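Local structure of alpha-amylase (6M4K) at residues 163-166 and 167-170; 203-207 and 208-212; 220-224 and 225-229; 62-65 and 66-70. The protein probably cleaves internal alpha-1,4-glucosidic bonds of starch-like polysaccharides as a calcium- and chloride-dependent family 13 glycoside hydrolase built on a TIM barrel. One frame throughout, in Å; residues are numbered along the deposited sequence. Where two conformers were deposited one is given.

How the interactions relate
All four contacts are local, three within loops of the family 13 barrel and interaction 2 where a loop enters helix 207-214. Interactions 1 and 2 share the calcium ion and three of its waters, the first giving a carboxylate and the second a backbone carbonyl; they meet where Leu165 CD1 packs 3.7 Å from His204 NE2. Interaction 4 is the most buried, and its Gln68 CG lies 3.6 Å from Leu168 CD2 of interaction 1. Interaction 3 stands apart, with nearest atoms about 14 Å from interaction 2 and no metal. Chemistry follows place: stacked guanidinium groups and metal ligation in 1, a helix start with a water-bridged Trp-Asp pair in 2, CH-pi packing in a partly exposed turn in 3, aromatic packing in 4.

Interaction 1: 163-166 and 167-170; sequences CRLS and GLRD. With CA (calcium ion), chain B.
A guanidinium stack between Arg164 and Arg169 spans a tight turn in the loop between helices 157-162 and 176-192, next to the calcium site. The two groups lie flat on each other, centres 3.9 Å apart and planes 16° apart, with Arg164 NH1 over one face of Arg169. Arg164 reaches there as an extended chain, whereas Arg169 folds back through a bend at chi2 (-38°). The like charges are probably eased because Arg169 NH1 gives a hydrogen bond of 2.8 Å to Gly167 O, in the carbonyl plane on a lone pair, and its NE bonds Gly123 O. A lysine in place of Arg169 would probably forfeit the flat stack and leave Gly167 O without its in-plane donor. The turn itself is pinned by Leu168 N to Leu165 O (2.9 Å). Water 2 joins Arg164 NE, in the guanidinium plane, to Asp170 N, while water 3 links Leu165 N, Leu168 O and Asp170 OD1. Both carboxylate oxygens of Asp170 bind calcium at 2.5 Å, and His139 also bonds OD2. Cys163, just past helix 157-162, is disulfide-linked to Cys144, and the calcium ties this loop to Arg161 at that helix and to His204 beyond strand 196-199.

Interaction 2: 203-207 and 208-212; sequences KHMWP and GDLEA. With CA (calcium ion), chain B.
Trp206 runs beside Asp209, both side chains pointing the same way. From CB, which lies 3.7 Å from Asp209 OD2, the chain passes to CG, also near that oxygen, and then to CD1, whose approach to OD2 is 3.5 Å at the indole edge. The ring and carboxylate planes are 78° apart. Farther out, NE1 bonds Asn162 OD1, and the indole rests on Thr158 and Arg161. With CG anti to the carbonyl carbon (chi1 -66°), the indole swings toward helix 157-162, while Trp206 O stays at the helix start to accept from Leu210 N (3.1 Å, 168° at the hydrogen) and weakly from Asp209 N. Trp206 holds the N-cap position, and its carbonyl is the acceptor of the first helical i to i+4 bond. Water 6 bridges Trp206 N and Asp209 OD2 (2.7 Å to OD2), and Asp209 OD1 pairs with Arg179 in a salt bridge. In one of its two conformers Met205 CE comes 3.9 Å from Leu210 CD2, so this contact is doubtful. Two residues before the cap, His204 O binds calcium at 2.4 Å. The segment therefore carries the chain from strand 196-199 past the metal into helix 207-214, with helix 157-162 against Trp206 and Pro207.

Interaction 3: 220-224 and 225-229; sequences LNTQW and FPAGR
Asn221 O is gripped by two backbone donors, Trp224 N at 3.2 Å and Phe225 N at 3.0 Å, which approach from opposite faces of its carbonyl plane. The second bond is tilted 20° from that plane. The same residue forms an Asx turn, OD1 accepting from Gln223 N, while its ND2 bonds Gly191 O; both ends of the amide are thereby fixed. This folding brings the Phe225 ring between two aliphatic groups. Leu220 CD1 lies over one face, 4.2 Å from the centroid and 25° off the normal; Trp224 CB covers the opposite face, also at 4.2 Å. Both are CH-pi contacts set toward the rim, and Asn221 O comes near the ring edge. Chi1 of -59° places Phe225 CG anti to its carbonyl carbon, directing the ring into this slot. Replacing Phe225 with alanine would probably open a gap between Leu220 and Trp224 and remove the aromatic surface that both CH-pi contacts use. Thr222 CA also makes a CH...O contact of 3.2 Å with Phe225 O, and Thr222 CG2 packs on Ala227. A type II turn, Pro226 to Arg229, then brings the chain back, and Leu220 N bonds Arg229 O at 2.9 Å, almost straight. Water 7 bridges Pro226 O and Arg229 N of the turn and also donates to Leu220 O. The loop joins helix 207-214 to strand 232-235, with Trp224 and Phe225 resting on Asn92 of helix 81-93 and Phe225 also meeting Tyr97 at the start of strand 97-102.

Interaction 4: 62-65 and 66-70; sequences PWWQ and RYQPV
Trp63 and Tyr67 meet obliquely, with their rings turned 72° apart and the centroid of the indole six-membered ring 5.9 Å from that of the phenol. Tyr67 CE2 comes to the indole edge, near its plane, 3.8 Å from Trp63 CZ3. Trp64 is arranged differently against Gln68. These two side chains run side by side with ring and amide planes only 7° apart, and Gln68 NE2 lies 3.9 Å from Trp64 CZ3. Water 9 links that NE2 to Trp64 O, so the amide is held at both ends, its OE1 being bonded by Arg54 and Gly109. Chi1 of 64° sets Trp63 CG between the backbone N and the carbonyl carbon, which leaves one indole face against Trp64 CB; Pro62 CG in turn lies over the centre of the Trp64 ring. A 3-10 turn underlies all this: Arg66 N bonds Trp63 O (3.2 Å), Tyr67 N bonds Trp64 O (3.0 Å) and Gln68 N bonds Gln65 O (3.2 Å), each donor above the carbonyl plane. The buried polar ends find partners farther off, Tyr67 OH on Asp101 and Arg66 on Glu24 and Pro49. Tyr67 also meets the ring of His302 and has a bound acetate beside its side chain, consistent with the turn lining a pocket at the barrel. Lying in the loop between strand 44-47 and helix 81-93, the turn is thus tied by Tyr67 to barrel strand 97-102.

Interaction 1: 163-166 and 167-170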
loop_
_atom_site.group_PDB
_atom_site.type_symbol
_atom_site.label_atom_id
_atom_site.label_comp_id
_atom_site.label_asym_id
_atom_site.label_seq_id
_atom_site.Cartn_x
_atom_site.Cartn_y
_atom_site.Cartn_z
ATOM N N CYS A 163 -22.944 6.803 10.646
ATOM C CA CYS A 163 -22.687 6.328 11.996
ATOM C C CYS A 163 -21.182 6.245 12.242
ATOM O O CYS A 163 -20.367 6.494 11.350
ATOM C CB CYS A 163 -23.390 4.995 12.253
ATOM S SG CYS A 163 -25.205 5.088 12.171
ATOM N N ARG A 164 -20.799 5.906 13.470
ATOM C CA ARG A 164 -19.398 5.952 13.868
ATOM C C ARG A 164 -18.718 4.611 13.632
ATOM O O ARG A 164 -19.195 3.569 14.093
ATOM C CB ARG A 164 -19.280 6.307 15.345
ATOM C CG ARG A 164 -19.816 7.671 15.684
ATOM C CD ARG A 164 -20.004 7.780 17.184
ATOM N NE ARG A 164 -20.483 9.100 17.572
ATOM C CZ ARG A 164 -20.879 9.392 18.805
ATOM N NH1 ARG A 164 -20.846 8.454 19.737
ATOM N NH2 ARG A 164 -21.301 10.611 19.095
ATOM N N LEU A 165 -17.592 4.647 12.933
ATOM C CA LEU A 165 -16.776 3.451 12.784
ATOM C C LEU A 165 -16.091 3.171 14.112
ATOM O O LEU A 165 -15.192 3.912 14.519
ATOM C CB LEU A 165 -15.741 3.687 11.695
ATOM C CG LEU A 165 -14.717 2.564 11.538
ATOM C CD1 LEU A 165 -15.399 1.246 11.174
ATOM C CD2 LEU A 165 -13.686 2.953 10.494
ATOM N N SER A 166 -16.539 2.123 14.802
ATOM C CA SER A 166 -15.962 1.716 16.083
ATOM C C SER A 166 -15.878 2.876 17.073
ATOM O O SER A 166 -14.927 2.986 17.845
ATOM C CB SER A 166 -14.598 1.050 15.899
ATOM O OG SER A 166 -14.718 -0.121 15.115
ATOM N N GLY A 167 -16.869 3.766 17.025
ATOM C CA GLY A 167 -16.945 4.887 17.942
ATOM C C GLY A 167 -16.188 6.135 17.534
ATOM O O GLY A 167 -16.265 7.145 18.247
ATOM N N LEU A 168 -15.455 6.109 16.423
ATOM C CA LEU A 168 -14.761 7.304 15.965
ATOM C C LEU A 168 -15.780 8.378 15.611
ATOM O O LEU A 168 -16.680 8.150 14.801
ATOM C CB LEU A 168 -13.919 6.951 14.740
ATOM C CG LEU A 168 -12.804 5.943 15.008
ATOM C CD1 LEU A 168 -12.329 5.361 13.673
ATOM C CD2 LEU A 168 -11.656 6.583 15.757
ATOM N N ARG A 169 -15.649 9.547 16.234
ATOM C CA ARG A 169 -16.632 10.606 16.036
ATOM C C ARG A 169 -16.633 11.045 14.575
ATOM O O ARG A 169 -15.599 11.420 14.016
ATOM C CB ARG A 169 -16.350 11.776 16.983
ATOM C CG ARG A 169 -16.288 11.410 18.493
ATOM C CD ARG A 169 -17.294 10.356 18.922
ATOM N NE ARG A 169 -17.548 10.353 20.368
ATOM C CZ ARG A 169 -17.706 9.258 21.101
ATOM N NH1 ARG A 169 -17.601 8.048 20.563
ATOM N NH2 ARG A 169 -17.972 9.370 22.398
ATOM N N ASP A 170 -17.805 10.999 13.960
ATOM C CA ASP A 170 -17.919 10.990 12.508
ATOM C C ASP A 170 -18.190 12.397 11.994
ATOM O O ASP A 170 -19.227 12.987 12.314
ATOM C CB ASP A 170 -19.041 10.045 12.096
ATOM C CG ASP A 170 -18.952 9.659 10.644
ATOM O OD1 ASP A 170 -17.987 8.940 10.289
ATOM O OD2 ASP A 170 -19.825 10.053 9.840
HETATM CA CA CA B . -18.616 9.036 7.869
HETATM O O HOH W 1 -19.038 6.701 8.857
HETATM O O HOH W 2 -20.473 10.816 15.190
HETATM O O HOH W 3 -16.687 7.223 12.076
HETATM O O HOH W 4 -19.805 10.592 6.291
HETATM O O HOH W 5 -17.574 11.293 8.050
#

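Interaction 2: 203-207 and 208-212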
loop_
_atom_site.group_PDB
_atom_site.type_symbol
_atom_site.label_atom_id
_atom_site.label_comp_id
_atom_site.label_asym_id
_atom_site.label_seq_id
_atom_site.Cartn_x
_atom_site.Cartn_y
_atom_site.Cartn_z
ATOM N N LYS A 203 -14.908 4.271 2.423
ATOM C CA LYS A 203 -16.226 3.634 2.403
ATOM C C LYS A 203 -17.185 4.291 3.381
ATOM O O LYS A 203 -18.406 4.203 3.202
ATOM C CB LYS A 203 -16.146 2.128 2.675
ATOM C CG LYS A 203 -16.011 1.743 4.137
ATOM C CD LYS A 203 -15.686 0.259 4.276
ATOM C CE LYS A 203 -16.869 -0.613 3.896
ATOM N NZ LYS A 203 -16.525 -2.070 4.057
ATOM N N HIS A 204 -16.654 4.959 4.401
ATOM C CA HIS A 204 -17.436 5.633 5.427
ATOM C C HIS A 204 -17.745 7.080 5.079
ATOM O O HIS A 204 -18.354 7.786 5.897
ATOM C CB HIS A 204 -16.702 5.501 6.757
ATOM C CG HIS A 204 -16.523 4.076 7.162
ATOM N ND1 HIS A 204 -17.573 3.300 7.593
ATOM C CD2 HIS A 204 -15.440 3.262 7.128
ATOM C CE1 HIS A 204 -17.141 2.074 7.838
ATOM N NE2 HIS A 204 -15.851 2.026 7.563
ATOM N N MET A 205 -17.354 7.539 3.896
ATOM C CA MET A 205 -17.696 8.870 3.432
ATOM C C MET A 205 -18.559 8.777 2.182
ATOM O O MET A 205 -18.529 7.784 1.451
ATOM C CB MET A 205 -16.440 9.714 3.181
ATOM C CG MET A 205 -15.704 10.029 4.484
ATOM S SD MET A 205 -14.183 10.969 4.311
ATOM C CE MET A 205 -13.102 9.753 3.558
ATOM N N TRP A 206 -19.347 9.823 1.950
ATOM C CA TRP A 206 -20.169 9.895 0.743
ATOM C C TRP A 206 -19.303 10.339 -0.428
ATOM O O TRP A 206 -18.564 11.319 -0.304
ATOM C CB TRP A 206 -21.308 10.903 0.932
ATOM C CG TRP A 206 -22.298 10.493 1.973
ATOM C CD1 TRP A 206 -22.336 10.908 3.270
ATOM C CD2 TRP A 206 -23.397 9.584 1.813
ATOM N NE1 TRP A 206 -23.377 10.309 3.934
ATOM C CE2 TRP A 206 -24.047 9.495 3.060
ATOM C CE3 TRP A 206 -23.896 8.839 0.737
ATOM C CZ2 TRP A 206 -25.160 8.682 3.268
ATOM C CZ3 TRP A 206 -24.996 8.025 0.952
ATOM C CH2 TRP A 206 -25.622 7.964 2.202
ATOM N N PRO A 207 -19.361 9.649 -1.573
ATOM C CA PRO A 207 -18.610 10.119 -2.749
ATOM C C PRO A 207 -18.864 11.580 -3.087
ATOM O O PRO A 207 -17.936 12.280 -3.499
ATOM C CB PRO A 207 -19.083 9.172 -3.859
ATOM C CG PRO A 207 -19.408 7.902 -3.129
ATOM C CD PRO A 207 -19.971 8.327 -1.785
ATOM N N GLY A 208 -20.105 12.060 -2.908
ATOM C CA GLY A 208 -20.392 13.463 -3.170
ATOM C C GLY A 208 -19.649 14.411 -2.250
ATOM O O GLY A 208 -19.291 15.518 -2.651
ATOM N N ASP A 209 -19.411 13.998 -1.000
ATOM C CA ASP A 209 -18.631 14.832 -0.085
ATOM C C ASP A 209 -17.166 14.831 -0.485
ATOM O O ASP A 209 -16.516 15.881 -0.494
ATOM C CB ASP A 209 -18.771 14.340 1.356
ATOM C CG ASP A 209 -20.173 14.527 1.916
ATOM O OD1 ASP A 209 -20.960 15.322 1.353
ATOM O OD2 ASP A 209 -20.490 13.877 2.921
ATOM N N LEU A 210 -16.638 13.655 -0.843
ATOM C CA LEU A 210 -15.282 13.584 -1.378
ATOM C C LEU A 210 -15.136 14.437 -2.633
ATOM O O LEU A 210 -14.138 15.144 -2.799
ATOM C CB LEU A 210 -14.906 12.128 -1.662
ATOM C CG LEU A 210 -14.591 11.280 -0.425
ATOM C CD1 LEU A 210 -14.616 9.793 -0.751
ATOM C CD2 LEU A 210 -13.218 11.666 0.153
ATOM N N GLU A 211 -16.136 14.403 -3.523
ATOM C CA GLU A 211 -16.047 15.215 -4.736
ATOM C C GLU A 211 -15.967 16.700 -4.401
ATOM O O GLU A 211 -15.195 17.444 -5.017
ATOM C CB GLU A 211 -17.232 14.940 -5.664
ATOM C CG GLU A 211 -17.175 15.745 -6.958
ATOM C CD GLU A 211 -18.379 15.518 -7.850
ATOM O OE1 GLU A 211 -19.017 14.453 -7.739
ATOM O OE2 GLU A 211 -18.689 16.415 -8.660
ATOM N N ALA A 212 -16.738 17.139 -3.401
ATOM C CA ALA A 212 -16.726 18.548 -3.018
ATOM C C ALA A 212 -15.392 18.952 -2.407
ATOM O O ALA A 212 -14.915 20.069 -2.625
ATOM C CB ALA A 212 -17.858 18.829 -2.029
HETATM CA CA CA B . -18.616 9.036 7.869
HETATM O O HOH W 6 -19.048 11.888 3.958
HETATM O O HOH W 1 -19.038 6.701 8.857
HETATM O O HOH W 4 -19.805 10.592 6.291
HETATM O O HOH W 5 -17.574 11.293 8.050
#

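Interaction 3: 220-224 and 225-229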
loop_
_atom_site.group_PDB
_atom_site.type_symbol
_atom_site.label_atom_id
_atom_site.label_comp_id
_atom_site.label_asym_id
_atom_site.label_seq_id
_atom_site.Cartn_x
_atom_site.Cartn_y
_atom_site.Cartn_z
ATOM N N LEU A 220 -0.725 20.698 -8.287
ATOM C CA LEU A 220 0.563 20.364 -7.692
ATOM C C LEU A 220 1.575 21.497 -7.852
ATOM O O LEU A 220 1.491 22.326 -8.764
ATOM C CB LEU A 220 1.112 19.083 -8.324
ATOM C CG LEU A 220 0.306 17.817 -8.042
ATOM C CD1 LEU A 220 0.929 16.629 -8.740
ATOM C CD2 LEU A 220 0.208 17.559 -6.549
ATOM N N ASN A 221 2.541 21.517 -6.946
ATOM C CA ASN A 221 3.542 22.572 -6.895
ATOM C C ASN A 221 4.512 22.434 -8.069
ATOM O O ASN A 221 5.212 21.423 -8.203
ATOM C CB ASN A 221 4.270 22.432 -5.557
ATOM C CG ASN A 221 5.265 23.528 -5.299
ATOM O OD1 ASN A 221 5.918 24.020 -6.217
ATOM N ND2 ASN A 221 5.417 23.894 -4.026
ATOM N N THR A 222 4.557 23.459 -8.929
ATOM C CA THR A 222 5.334 23.388 -10.164
ATOM C C THR A 222 6.830 23.555 -9.962
ATOM O O THR A 222 7.573 23.522 -10.947
ATOM C CB THR A 222 4.812 24.372 -11.214
ATOM O OG1 THR A 222 4.882 25.706 -10.704
ATOM C CG2 THR A 222 3.374 24.039 -11.573
ATOM N N GLN A 223 7.304 23.709 -8.726
ATOM C CA GLN A 223 8.730 23.526 -8.497
ATOM C C GLN A 223 9.180 22.140 -8.946
ATOM O O GLN A 223 10.314 21.971 -9.402
ATOM C CB GLN A 223 9.070 23.759 -7.023
ATOM C CG GLN A 223 10.563 23.722 -6.720
ATOM C CD GLN A 223 10.876 23.995 -5.257
ATOM O OE1 GLN A 223 10.130 24.686 -4.570
ATOM N NE2 GLN A 223 11.986 23.450 -4.780
ATOM N N TRP A 224 8.296 21.143 -8.853
ATOM C CA TRP A 224 8.653 19.771 -9.207
ATOM C C TRP A 224 7.709 19.149 -10.226
ATOM O O TRP A 224 8.122 18.297 -11.022
ATOM C CB TRP A 224 8.647 18.871 -7.967
ATOM C CG TRP A 224 9.602 19.267 -6.897
ATOM C CD1 TRP A 224 10.939 19.011 -6.858
ATOM C CD2 TRP A 224 9.288 19.966 -5.688
ATOM N NE1 TRP A 224 11.481 19.520 -5.701
ATOM C CE2 TRP A 224 10.487 20.111 -4.966
ATOM C CE3 TRP A 224 8.109 20.491 -5.149
ATOM C CZ2 TRP A 224 10.538 20.756 -3.724
ATOM C CZ3 TRP A 224 8.164 21.127 -3.924
ATOM C CH2 TRP A 224 9.363 21.252 -3.229
ATOM N N PHE A 225 6.439 19.519 -10.183
ATOM C CA PHE A 225 5.413 18.818 -10.935
ATOM C C PHE A 225 4.970 19.627 -12.143
ATOM O O PHE A 225 5.088 20.856 -12.154
ATOM C CB PHE A 225 4.210 18.527 -10.030
ATOM C CG PHE A 225 4.575 17.698 -8.834
ATOM C CD1 PHE A 225 4.874 16.356 -8.986
ATOM C CD2 PHE A 225 4.674 18.259 -7.575
ATOM C CE1 PHE A 225 5.252 15.580 -7.888
ATOM C CE2 PHE A 225 5.050 17.485 -6.475
ATOM C CZ PHE A 225 5.336 16.146 -6.642
ATOM N N PRO A 226 4.463 18.969 -13.184
ATOM C CA PRO A 226 4.027 19.711 -14.371
ATOM C C PRO A 226 2.885 20.650 -14.024
ATOM O O PRO A 226 2.063 20.378 -13.145
ATOM C CB PRO A 226 3.550 18.609 -15.323
ATOM C CG PRO A 226 4.249 17.358 -14.852
ATOM C CD PRO A 226 4.352 17.508 -13.362
ATOM N N ALA A 227 2.841 21.780 -14.729
ATOM C CA ALA A 227 1.737 22.707 -14.542
ATOM C C ALA A 227 0.421 22.041 -14.924
ATOM O O ALA A 227 0.363 21.191 -15.813
ATOM C CB ALA A 227 1.953 23.970 -15.382
ATOM N N GLY A 228 -0.636 22.409 -14.210
ATOM C CA GLY A 228 -1.964 21.913 -14.515
ATOM C C GLY A 228 -2.221 20.468 -14.145
ATOM O O GLY A 228 -3.050 19.811 -14.784
ATOM N N ARG A 229 -1.555 19.963 -13.111
ATOM C CA ARG A 229 -1.672 18.571 -12.704
ATOM C C ARG A 229 -2.393 18.481 -11.365
ATOM O O ARG A 229 -2.007 19.145 -10.396
ATOM C CB ARG A 229 -0.285 17.944 -12.589
ATOM C CG ARG A 229 -0.302 16.446 -12.533
ATOM C CD ARG A 229 -0.856 15.891 -13.828
ATOM N NE ARG A 229 -1.062 14.455 -13.728
ATOM C CZ ARG A 229 -0.232 13.555 -14.236
ATOM N NH1 ARG A 229 0.847 13.955 -14.896
ATOM N NH2 ARG A 229 -0.490 12.261 -14.094
HETATM O O HOH W 7 0.458 21.568 -11.323
HETATM O O HOH W 8 7.516 21.268 -12.743
#

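Interaction 4: 62-65 and 66-70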
loop_
_atom_site.group_PDB
_atom_site.type_symbol
_atom_site.label_atom_id
_atom_site.label_comp_id
_atom_site.label_asym_id
_atom_site.label_seq_id
_atom_site.Cartn_x
_atom_site.Cartn_y
_atom_site.Cartn_z
ATOM N N PRO A 62 0.039 2.968 20.774
ATOM C CA PRO A 62 -0.273 2.031 19.688
ATOM C C PRO A 62 -0.153 2.696 18.319
ATOM O O PRO A 62 -0.230 3.919 18.186
ATOM C CB PRO A 62 -1.730 1.661 19.982
ATOM C CG PRO A 62 -2.296 2.909 20.596
ATOM C CD PRO A 62 -1.170 3.453 21.456
ATOM N N TRP A 63 -0.004 1.871 17.276
ATOM C CA TRP A 63 0.033 2.447 15.929
ATOM C C TRP A 63 -1.274 3.161 15.608
ATOM O O TRP A 63 -1.265 4.202 14.942
ATOM C CB TRP A 63 0.329 1.377 14.867
ATOM C CG TRP A 63 -0.724 0.348 14.778
ATOM C CD1 TRP A 63 -0.800 -0.813 15.500
ATOM C CD2 TRP A 63 -1.895 0.378 13.947
ATOM N NE1 TRP A 63 -1.936 -1.502 15.169
ATOM C CE2 TRP A 63 -2.630 -0.795 14.219
ATOM C CE3 TRP A 63 -2.397 1.288 13.008
ATOM C CZ2 TRP A 63 -3.833 -1.090 13.579
ATOM C CZ3 TRP A 63 -3.599 1.000 12.377
ATOM C CH2 TRP A 63 -4.300 -0.183 12.662
ATOM N N TRP A 64 -2.395 2.653 16.113
ATOM C CA TRP A 64 -3.687 3.168 15.676
ATOM C C TRP A 64 -4.021 4.542 16.239
ATOM O O TRP A 64 -5.003 5.151 15.795
ATOM C CB TRP A 64 -4.810 2.157 15.896
ATOM C CG TRP A 64 -4.859 1.471 17.218
ATOM C CD1 TRP A 64 -4.523 0.166 17.459
ATOM C CD2 TRP A 64 -5.326 2.003 18.464
ATOM N NE1 TRP A 64 -4.742 -0.142 18.775
ATOM C CE2 TRP A 64 -5.228 0.963 19.419
ATOM C CE3 TRP A 64 -5.824 3.245 18.864
ATOM C CZ2 TRP A 64 -5.604 1.132 20.751
ATOM C CZ3 TRP A 64 -6.188 3.415 20.209
ATOM C CH2 TRP A 64 -6.080 2.353 21.123
ATOM N N GLN A 65 -3.238 5.064 17.191
ATOM C CA GLN A 65 -3.467 6.434 17.642
ATOM C C GLN A 65 -3.362 7.425 16.484
ATOM O O GLN A 65 -4.003 8.482 16.513
ATOM C CB GLN A 65 -2.493 6.797 18.774
ATOM C CG GLN A 65 -1.093 7.057 18.289
ATOM C CD GLN A 65 -0.087 7.312 19.404
ATOM O OE1 GLN A 65 -0.441 7.371 20.592
ATOM N NE2 GLN A 65 1.175 7.468 19.024
ATOM N N ARG A 66 -2.590 7.085 15.444
ATOM C CA ARG A 66 -2.405 7.998 14.322
ATOM C C ARG A 66 -3.622 8.080 13.416
ATOM O O ARG A 66 -3.676 8.990 12.579
ATOM C CB ARG A 66 -1.146 7.643 13.526
ATOM C CG ARG A 66 0.104 7.807 14.371
ATOM C CD ARG A 66 1.358 7.553 13.583
ATOM N NE ARG A 66 1.681 8.657 12.672
ATOM C CZ ARG A 66 2.889 8.837 12.161
ATOM N NH1 ARG A 66 3.867 7.999 12.488
ATOM N NH2 ARG A 66 3.148 9.856 11.350
ATOM N N TYR A 67 -4.610 7.210 13.599
ATOM C CA TYR A 67 -5.848 7.257 12.834
ATOM C C TYR A 67 -6.968 7.963 13.588
ATOM O O TYR A 67 -8.134 7.858 13.196
ATOM C CB TYR A 67 -6.212 5.850 12.336
ATOM C CG TYR A 67 -5.190 5.429 11.303
ATOM C CD1 TYR A 67 -5.317 5.835 9.976
ATOM C CD2 TYR A 67 -4.056 4.708 11.656
ATOM C CE1 TYR A 67 -4.354 5.516 9.028
ATOM C CE2 TYR A 67 -3.089 4.380 10.720
ATOM C CZ TYR A 67 -3.249 4.787 9.405
ATOM O OH TYR A 67 -2.265 4.458 8.499
ATOM N N GLN A 68 -6.620 8.720 14.638
ATOM C CA GLN A 68 -7.548 9.553 15.402
ATOM C C GLN A 68 -7.050 10.991 15.370
ATOM O O GLN A 68 -6.332 11.438 16.282
ATOM C CB GLN A 68 -7.710 9.033 16.828
ATOM C CG GLN A 68 -8.442 7.711 16.844
ATOM C CD GLN A 68 -8.819 7.258 18.234
ATOM O OE1 GLN A 68 -9.316 8.045 19.046
ATOM N NE2 GLN A 68 -8.586 5.988 18.520
ATOM N N PRO A 69 -7.423 11.759 14.348
ATOM C CA PRO A 69 -6.976 13.151 14.264
ATOM C C PRO A 69 -7.450 13.986 15.445
ATOM O O PRO A 69 -8.574 13.837 15.939
ATOM C CB PRO A 69 -7.604 13.649 12.958
ATOM C CG PRO A 69 -7.775 12.411 12.147
ATOM C CD PRO A 69 -8.141 11.334 13.132
ATOM N N VAL A 70 -6.572 14.897 15.851
ATOM C CA VAL A 70 -6.875 15.909 16.851
ATOM C C VAL A 70 -6.901 17.312 16.247
ATOM O O VAL A 70 -7.728 18.144 16.632
ATOM C CB VAL A 70 -5.887 15.800 18.036
ATOM C CG1 VAL A 70 -5.989 17.016 18.968
ATOM C CG2 VAL A 70 -6.142 14.506 18.803
HETATM O O HOH W 9 -7.732 4.513 16.058
#